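Local coordinates for protein EmGH1 (Erythrobacter marinus, PDB 5Z87) that probably hydrolyses beta-glucosidic linkages, such as those of cellobiose and gentiobiose, as a family 3 glycoside hydrolase, and binds magnesium, at residues A[533-536]-A[537-540]; A[556-559]-A[560-563]; A[732-735]-A[736-739]. All coordinates share one frame; numbering follows the deposited sequence.

Interaction 1: A[533-536]-A[537-540]; sequences GGNE and STAR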
# COMPACT_ATOMS: atom_id res chain seq x y z
N GLY A 533 24.76 7.82 4.63
CA GLY A 533 23.57 7.63 3.83
C GLY A 533 23.39 6.20 3.39
O GLY A 533 23.16 5.30 4.22
N GLY A 534 23.48 5.97 2.08
CA GLY A 534 23.40 4.64 1.51
C GLY A 534 24.27 4.64 0.28
O GLY A 534 24.89 5.64 -0.06
N ASN A 535 24.33 3.50 -0.41
CA ASN A 535 25.12 3.46 -1.64
C ASN A 535 24.34 2.69 -2.70
O ASN A 535 23.18 2.29 -2.50
CB ASN A 535 26.52 2.88 -1.40
CG ASN A 535 26.50 1.46 -0.88
OD1 ASN A 535 25.58 0.69 -1.15
ND2 ASN A 535 27.54 1.09 -0.13
N GLU A 536 25.01 2.47 -3.82
CA GLU A 536 24.44 1.83 -5.00
C GLU A 536 24.19 0.35 -4.79
O GLU A 536 23.61 -0.29 -5.67
CB GLU A 536 25.38 2.07 -6.20
CG GLU A 536 25.43 3.54 -6.66
CD GLU A 536 26.38 4.44 -5.84
OE1 GLU A 536 26.51 5.63 -6.21
OE2 GLU A 536 26.98 3.97 -4.84
N SER A 537 24.59 -0.21 -3.65
CA SER A 537 24.18 -1.56 -3.27
C SER A 537 22.96 -1.59 -2.35
O SER A 537 22.23 -2.58 -2.35
CB SER A 537 25.34 -2.30 -2.60
OG SER A 537 26.25 -2.80 -3.55
N THR A 538 22.71 -0.54 -1.55
CA THR A 538 21.56 -0.58 -0.65
C THR A 538 20.29 -0.02 -1.28
O THR A 538 19.19 -0.39 -0.86
CB THR A 538 21.88 0.13 0.67
OG1 THR A 538 22.22 1.50 0.44
CG2 THR A 538 23.05 -0.57 1.37
N ALA A 539 20.42 0.85 -2.28
CA ALA A 539 19.33 1.22 -3.18
C ALA A 539 19.78 0.85 -4.58
O ALA A 539 20.75 1.43 -5.10
CB ALA A 539 19.00 2.71 -3.09
N ARG A 540 19.13 -0.13 -5.18
CA ARG A 540 19.44 -0.47 -6.56
C ARG A 540 18.24 -1.17 -7.17
O ARG A 540 17.30 -1.59 -6.49
CB ARG A 540 20.69 -1.35 -6.66
CG ARG A 540 20.49 -2.79 -6.24
CD ARG A 540 21.71 -3.65 -6.56
NE ARG A 540 22.16 -3.48 -7.95
CZ ARG A 540 23.39 -3.10 -8.29
NH1 ARG A 540 24.29 -2.85 -7.35
NH2 ARG A 540 23.72 -2.99 -9.57
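Asn535 and Thr538 exchange hydrogen bonds round a tight turn, each side chain reaching back to the backbone N-H of the other. Thr538 OG1 accepts from Asn535 N at 3.0 Å, while Asn535 OD1 accepts from Thr538 N at 3.1 Å. Asn535 OD1 also takes Ser537 N at 2.8 Å, which makes an Asx turn. The two donors approach the amide oxygen differently: Thr538 N lies nearly in line with the C=O bond, whereas Ser537 N stands above the carbonyl plane, 40° out of it. With CG of Asn535 lodged between its own N and carbonyl carbon (chi1 61°), the amide curls back over the following residues. The main-chain oxygen of Asn535 receives Ala539 N at 3.1 Å along a nearly straight N-H line (173°), and Thr538 N only weakly. Replacing Asn535 by alanine removes OD1 and is likely to leave Ser537 N without this acceptor and Thr538 N with only its weak bond to the main-chain oxygen of Asn535. Thr538 OG1 lies 3.5 Å from Gly534 CA, where Gly534, without a side chain, comes close to that hydroxyl. The side chain of Glu536 starts away from the turn, though its CB still touches Ser537, and its carboxylate bonds to His448 and Gly450 N; the other end of the Asn535 amide, ND2, reaches Thr486. The turn follows strand 527-533 directly in the C-terminal domain, with Gly534 joined by backbone bonding to Ile580 at the end of strand 574-580, while Phe653 of the second subunit packs on Thr538.

Interaction 2: A[556-559]-A[560-563]; sequences ELIG and EQNE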
# COMPACT_ATOMS: atom_id res chain seq x y z
N GLU A 556 15.67 3.98 7.81
CA GLU A 556 16.78 4.53 8.56
C GLU A 556 18.10 4.30 7.83
O GLU A 556 18.21 3.44 6.94
CB GLU A 556 16.88 3.89 9.94
CG GLU A 556 16.34 4.73 11.06
CD GLU A 556 17.22 5.89 11.42
OE1 GLU A 556 18.25 6.13 10.74
OE2 GLU A 556 16.89 6.56 12.42
N LEU A 557 19.11 5.07 8.22
CA LEU A 557 20.49 4.76 7.84
C LEU A 557 20.82 3.33 8.18
O LEU A 557 20.61 2.87 9.31
CB LEU A 557 21.45 5.70 8.56
CG LEU A 557 21.18 7.17 8.30
CD1 LEU A 557 22.24 7.99 8.99
CD2 LEU A 557 21.18 7.40 6.79
N ILE A 558 21.33 2.61 7.21
CA ILE A 558 21.56 1.18 7.40
C ILE A 558 22.80 0.97 8.25
O ILE A 558 23.75 1.76 8.22
CB ILE A 558 21.67 0.48 6.03
CG1 ILE A 558 21.61 -1.03 6.21
CG2 ILE A 558 22.95 0.87 5.29
CD1 ILE A 558 21.30 -1.74 4.91
N GLY A 559 22.77 -0.10 9.05
CA GLY A 559 23.98 -0.60 9.69
C GLY A 559 24.39 0.23 10.90
O GLY A 559 23.57 0.56 11.77
N GLU A 560 25.68 0.56 10.96
CA GLU A 560 26.29 1.16 12.14
C GLU A 560 26.50 2.65 11.99
O GLU A 560 27.21 3.25 12.80
CB GLU A 560 27.63 0.49 12.45
CG GLU A 560 27.49 -0.85 13.12
CD GLU A 560 26.91 -1.89 12.19
OE1 GLU A 560 27.49 -2.09 11.10
OE2 GLU A 560 25.87 -2.48 12.53
N GLN A 561 25.90 3.27 10.97
CA GLN A 561 26.16 4.68 10.72
C GLN A 561 25.62 5.56 11.84
O GLN A 561 26.22 6.59 12.16
CB GLN A 561 25.55 5.10 9.39
CG GLN A 561 26.18 4.48 8.14
CD GLN A 561 25.45 4.94 6.90
OE1 GLN A 561 25.71 6.03 6.38
NE2 GLN A 561 24.48 4.14 6.45
N ASN A 562 24.47 5.20 12.42
CA ASN A 562 23.96 5.99 13.54
C ASN A 562 24.87 5.85 14.75
O ASN A 562 25.14 6.84 15.43
CB ASN A 562 22.53 5.57 13.89
CG ASN A 562 21.52 6.01 12.85
OD1 ASN A 562 21.66 7.08 12.24
ND2 ASN A 562 20.51 5.19 12.62
N GLU A 563 25.33 4.63 15.02
CA GLU A 563 26.35 4.42 16.05
C GLU A 563 27.54 5.35 15.84
O GLU A 563 27.95 6.07 16.75
CB GLU A 563 26.79 2.96 16.06
CG GLU A 563 27.55 2.56 17.31
CD GLU A 563 27.75 1.07 17.43
OE1 GLU A 563 26.98 0.31 16.79
OE2 GLU A 563 28.68 0.66 18.17
O HOH W 1 19.58 8.55 11.37
O HOH W 2 22.77 3.20 11.48
O HOH W 3 26.92 0.70 8.49
O HOH W 4 23.83 2.39 14.08
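Glu556 and Asn562 are joined by one direct side-chain hydrogen bond, Asn562 ND2 to Glu556 OE1 at 3.1 Å. It is nearly straight (171°) and lies in the amide plane of Asn562, yet reaches the oxygen from above the carboxylate, whose plane is turned 81° against the amide. The same OE1 accepts Leu557 N with its anti lone pair. A second side-chain bond runs from Gln561 NE2 to Ile558 O at 3.1 Å, on a lone pair in the carbonyl plane, while Gln561 OE1 is held by Gly533 N at the end of strand 527-533. Ile558 and Gln561 are the first and last residues of a type II' turn, whose positive phi at Gly559 favours glycine. In van der Waals contact, the Leu557 methyl CD1 lies 3.4 Å from the amide oxygen Asn562 OD1. Waters add further links: one joins Glu556 OE1 to Asn562 OD1, and another takes Asn562 N at 2.8 Å while donating to Leu557 O and Gly559 O. Glu560, at the N-cap, turns its carboxylate to Asn511 on helix 508-522. The turn thus leads into helix 561-569, with Glu556 and Asn562 resting on helix 588-593 and Ile558 packing on Phe653 of the second subunit.

Interaction 3: A[732-735]-A[736-739]; sequences LLEP and GEVQ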
# COMPACT_ATOMS: atom_id res chain seq x y z
N LEU A 732 16.03 34.42 -6.96
CA LEU A 732 17.29 34.85 -6.37
C LEU A 732 17.09 36.28 -5.87
O LEU A 732 16.60 37.13 -6.63
CB LEU A 732 18.43 34.78 -7.38
CG LEU A 732 19.76 35.46 -6.99
CD1 LEU A 732 20.41 34.78 -5.78
CD2 LEU A 732 20.73 35.50 -8.18
N LEU A 733 17.43 36.53 -4.61
CA LEU A 733 17.14 37.80 -3.96
C LEU A 733 18.37 38.30 -3.21
O LEU A 733 19.02 37.53 -2.50
CB LEU A 733 15.96 37.69 -2.98
CG LEU A 733 14.57 37.39 -3.54
CD1 LEU A 733 13.52 37.21 -2.41
CD2 LEU A 733 14.16 38.47 -4.50
N GLU A 734 18.65 39.60 -3.37
CA GLU A 734 19.63 40.29 -2.55
C GLU A 734 19.04 40.60 -1.17
O GLU A 734 17.82 40.65 -1.02
CB GLU A 734 20.07 41.59 -3.22
CG GLU A 734 20.83 41.43 -4.54
CD GLU A 734 22.08 40.58 -4.37
OE1 GLU A 734 22.75 40.71 -3.32
OE2 GLU A 734 22.39 39.78 -5.29
N PRO A 735 19.88 40.81 -0.16
CA PRO A 735 19.35 41.18 1.15
C PRO A 735 18.41 42.37 1.04
O PRO A 735 18.75 43.39 0.43
CB PRO A 735 20.61 41.51 1.96
CG PRO A 735 21.65 40.64 1.36
CD PRO A 735 21.34 40.61 -0.13
N GLY A 736 17.21 42.22 1.58
CA GLY A 736 16.19 43.25 1.52
C GLY A 736 15.39 43.29 0.23
O GLY A 736 14.36 43.98 0.19
N GLU A 737 15.82 42.59 -0.81
CA GLU A 737 15.11 42.64 -2.08
C GLU A 737 13.75 41.94 -1.98
O GLU A 737 13.60 40.93 -1.30
CB GLU A 737 15.95 41.99 -3.18
CG GLU A 737 15.40 42.19 -4.58
CD GLU A 737 16.22 41.49 -5.66
OE1 GLU A 737 17.31 40.96 -5.34
OE2 GLU A 737 15.77 41.49 -6.83
N VAL A 738 12.76 42.50 -2.68
CA VAL A 738 11.43 41.92 -2.80
C VAL A 738 11.18 41.57 -4.26
O VAL A 738 11.48 42.37 -5.15
CB VAL A 738 10.34 42.90 -2.31
CG1 VAL A 738 8.96 42.31 -2.55
CG2 VAL A 738 10.53 43.25 -0.85
N GLN A 739 10.61 40.39 -4.50
CA GLN A 739 10.07 40.09 -5.82
C GLN A 739 8.62 39.63 -5.70
O GLN A 739 8.24 38.95 -4.74
CB GLN A 739 10.90 39.03 -6.54
CG GLN A 739 12.17 39.58 -7.17
CD GLN A 739 12.98 38.51 -7.87
OE1 GLN A 739 12.42 37.52 -8.37
NE2 GLN A 739 14.30 38.68 -7.90
O HOH W 5 14.68 35.69 -9.37
O HOH W 6 18.53 39.44 -7.25
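Glu737 folds back over the turn to meet Glu734 and Leu733. Its CB starts close to the backbone it will grip, 3.2 Å from Glu734 O. From there CG runs opposite the residue's own N (chi1 -170°), and the extended chain passes alongside Leu733, with CG 3.9 Å from Leu733 CD2 and CD at a similar distance from that methyl. At the tip, OE1 takes Glu734 N at 2.7 Å in an almost perfectly straight bond (178°), the donor coming on the anti side and 19° out of the carboxylate plane. A water donates to OE1 as well and links it to Leu732 O. The other oxygen, OE2, receives a weak bond from Gln739 NE2 at 3.3 Å, and the Gln739 chain crosses Leu733 CD2 obliquely. The backbone itself makes a type II beta turn from Glu734 to Glu737, closed by Glu737 N to Glu734 O at 2.8 Å, with Gly736 at positive phi. The turn connects strands 724-733 and 738-745 of the fibronectin type III-like domain, which belong to different sheets: Leu733 bonds by its backbone to Gly703, whereas Gln739 does so to Val695 on strand 689-697. The buried Leu733 side chain packs on Val695 of the other sheet, consistent with a place between the two sheets. A further water ties Leu732 N to Gln739 OE1.

In the fold
Interactions 1 and 2 are neighbours in the C-terminal family 3 domain, their centres about 13 Å apart. Gln561 OE1 probably accepts a hydrogen bond from Gly533 N at 2.7 Å, Leu557 CD2 packs on Gly533 CA, and Thr538 CG2 lies near Ile558 CD1; both regions touch Phe653 of the second subunit. A bound magnesium ion lies about 3 Å from the side chain of Thr538 and about 6 Å from that of Ile558. Segment 537-540 ends directly before Glu541, which lines the dithiothreitol pocket. Interaction 3 stands apart in the fibronectin type III-like domain, its nearest atoms about 29 Å from interaction 1 and about 30 Å from interaction 2.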